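Local coordinates for HTH-type transcriptional repressor PhnF (Mycobacterium smegmatis, PDB 3F8M), which represses the phnDCE operon for phosphate uptake when the cell has phosphate available, acting as a DNA-binding regulator of the GntR family, at residues A192-L197 against Q223-Y228. Residues are numbered along the deposited sequence; the frame is centred on the assembly and turned at random.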
loop_
_atom_site.group_PDB
_atom_site.type_symbol
_atom_site.label_atom_id
_atom_site.label_comp_id
_atom_site.label_asym_id
_atom_site.label_seq_id
_atom_site.Cartn_x
_atom_site.Cartn_y
_atom_site.Cartn_z
ATOM N N ALA A 192 -10.929 -10.138 -16.533
ATOM C CA ALA A 192 -11.893 -9.582 -17.488
ATOM C C ALA A 192 -13.142 -8.954 -16.812
ATOM O O ALA A 192 -13.611 -7.876 -17.197
ATOM C CB ALA A 192 -12.294 -10.643 -18.557
ATOM N N ARG A 193 -13.655 -9.620 -15.782
ATOM C CA ARG A 193 -14.798 -9.100 -15.081
ATOM C C ARG A 193 -14.440 -7.824 -14.310
ATOM O O ARG A 193 -15.209 -6.873 -14.320
ATOM C CB ARG A 193 -15.328 -10.138 -14.114
ATOM C CG ARG A 193 -16.486 -9.613 -13.312
ATOM C CD ARG A 193 -17.105 -10.703 -12.447
ATOM N NE ARG A 193 -18.260 -10.174 -11.724
ATOM C CZ ARG A 193 -18.345 -10.087 -10.402
ATOM N NH1 ARG A 193 -17.337 -10.550 -9.661
ATOM N NH2 ARG A 193 -19.439 -9.552 -9.831
ATOM N N GLU A 194 -13.310 -7.849 -13.605
ATOM C CA GLU A 194 -12.909 -6.707 -12.765
ATOM C C GLU A 194 -12.669 -5.457 -13.640
ATOM O O GLU A 194 -12.990 -4.304 -13.256
ATOM C CB GLU A 194 -11.675 -7.054 -11.946
ATOM C CG GLU A 194 -11.934 -8.125 -10.806
ATOM C CD GLU A 194 -10.665 -8.753 -10.268
ATOM O OE1 GLU A 194 -9.625 -8.758 -10.971
ATOM O OE2 GLU A 194 -10.681 -9.245 -9.108
ATOM N N ALA A 195 -12.093 -5.710 -14.807
ATOM C CA ALA A 195 -11.806 -4.643 -15.747
ATOM C C ALA A 195 -13.101 -4.028 -16.230
ATOM O O ALA A 195 -13.235 -2.799 -16.195
ATOM C CB ALA A 195 -10.975 -5.167 -16.903
ATOM N N ALA A 196 -14.090 -4.856 -16.590
ATOM C CA ALA A 196 -15.384 -4.355 -17.023
ATOM C C ALA A 196 -16.133 -3.560 -15.940
ATOM O O ALA A 196 -16.760 -2.508 -16.257
ATOM C CB ALA A 196 -16.254 -5.496 -17.567
ATOM N N LEU A 197 -16.030 -4.029 -14.685
ATOM C CA LEU A 197 -16.697 -3.344 -13.543
ATOM C C LEU A 197 -16.045 -2.009 -13.246
ATOM O O LEU A 197 -16.697 -1.079 -12.781
ATOM C CB LEU A 197 -16.608 -4.208 -12.272
ATOM C CG LEU A 197 -17.542 -5.417 -12.362
ATOM C CD1 LEU A 197 -17.169 -6.443 -11.233
ATOM C CD2 LEU A 197 -18.981 -4.961 -12.281
ATOM N N GLN A 223 -13.955 -11.164 6.271
ATOM C CA GLN A 223 -12.738 -11.173 5.455
ATOM C C GLN A 223 -13.103 -10.329 4.251
ATOM O O GLN A 223 -14.099 -10.622 3.554
ATOM C CB GLN A 223 -12.377 -12.616 5.033
ATOM C CG GLN A 223 -10.955 -12.711 4.408
ATOM C CD GLN A 223 -10.856 -12.159 2.995
ATOM O OE1 GLN A 223 -11.739 -12.389 2.160
ATOM N NE2 GLN A 223 -9.747 -11.446 2.702
ATOM N N ARG A 224 -12.292 -9.303 3.952
ATOM C CA ARG A 224 -12.665 -8.367 2.901
ATOM C C ARG A 224 -11.493 -8.284 1.900
ATOM O O ARG A 224 -10.314 -8.072 2.308
ATOM C CB ARG A 224 -13.004 -6.990 3.541
ATOM C CG ARG A 224 -13.500 -5.844 2.518
ATOM C CD ARG A 224 -13.716 -4.506 3.256
ATOM N NE ARG A 224 -12.420 -3.887 3.543
ATOM C CZ ARG A 224 -12.208 -2.732 4.183
ATOM N NH1 ARG A 224 -13.199 -1.994 4.685
ATOM N NH2 ARG A 224 -10.966 -2.312 4.341
ATOM N N ARG A 225 -11.831 -8.425 0.618
ATOM C CA ARG A 225 -10.908 -8.205 -0.498
ATOM C C ARG A 225 -11.318 -6.898 -1.182
ATOM O O ARG A 225 -12.488 -6.728 -1.568
ATOM C CB ARG A 225 -11.031 -9.372 -1.469
ATOM C CG ARG A 225 -10.088 -9.310 -2.695
ATOM C CD ARG A 225 -10.548 -10.348 -3.700
ATOM N NE ARG A 225 -9.662 -10.486 -4.845
ATOM C CZ ARG A 225 -9.793 -9.888 -6.031
ATOM N NH1 ARG A 225 -10.766 -9.021 -6.289
ATOM N NH2 ARG A 225 -8.884 -10.160 -6.977
ATOM N N SER A 226 -10.360 -5.975 -1.383
ATOM C CA SER A 226 -10.688 -4.726 -2.066
ATOM C C SER A 226 -9.691 -4.566 -3.218
ATOM O O SER A 226 -8.490 -4.656 -2.983
ATOM C CB SER A 226 -10.574 -3.577 -1.088
ATOM O OG SER A 226 -11.263 -3.863 0.129
ATOM N N LEU A 227 -10.180 -4.412 -4.448
ATOM C CA LEU A 227 -9.321 -4.224 -5.598
ATOM C C LEU A 227 -9.556 -2.782 -6.060
ATOM O O LEU A 227 -10.666 -2.452 -6.496
ATOM C CB LEU A 227 -9.659 -5.232 -6.691
ATOM C CG LEU A 227 -8.796 -5.191 -7.957
ATOM C CD1 LEU A 227 -7.495 -5.994 -7.737
ATOM C CD2 LEU A 227 -9.547 -5.678 -9.217
ATOM N N TYR A 228 -8.530 -1.922 -5.924
ATOM C CA TYR A 228 -8.672 -0.489 -6.219
ATOM C C TYR A 228 -7.794 -0.113 -7.412
ATOM O O TYR A 228 -6.691 -0.631 -7.526
ATOM C CB TYR A 228 -8.169 0.319 -5.034
ATOM C CG TYR A 228 -9.017 0.346 -3.768
ATOM C CD1 TYR A 228 -10.139 1.172 -3.697
ATOM C CD2 TYR A 228 -8.676 -0.408 -2.647
ATOM C CE1 TYR A 228 -10.917 1.233 -2.542
ATOM C CE2 TYR A 228 -9.456 -0.354 -1.458
ATOM C CZ TYR A 228 -10.567 0.473 -1.435
ATOM O OH TYR A 228 -11.373 0.584 -0.322
#
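Glu-194 leaves helix 192-198 pointing at strand 220-229 and meets Leu-227 first, then Arg-225. With CG anti to the carbonyl carbon and the chain extended beyond it, the side chain crosses Leu-227 at about a right angle, passing over Leu-227 CD2, which touches CB, CG, CD and OE1 in turn. Glu-194 CB lies 3.7 Å from Leu-227 CD2, and CG keeps much the same spacing. Glu-194 CD comes nearest, 3.4 Å from Leu-227 CD2. OE1 also rests on this methyl and is hydrogen-bonded to a residue flanking one of the two segments. OE2 reaches past the leucine to Arg-225, whose extended chain arrives from the opposite direction and grips that one oxygen end-on with two nitrogens. Carboxylate and guanidinium are nearly coplanar (19° apart), with OE2 tilted somewhat out of the guanidinium plane. Arg-225 NH1 stands 2.8 Å from Glu-194 OE2, nearly along its C-O axis. Glu-194 OE2 receives Arg-225 NH2, 2.9 Å away, with its syn lone pair. Both bonds are bent, with N-H...O angles of 135° and 131°, as expected when two donors converge on a single acceptor. Leu-144 of the adjacent strand 140-150 also touches Glu-194. Within the UTRA domain, the carboxylate of a buried glutamate thus ties helix to sheet, its charge probably balanced by the guanidinium.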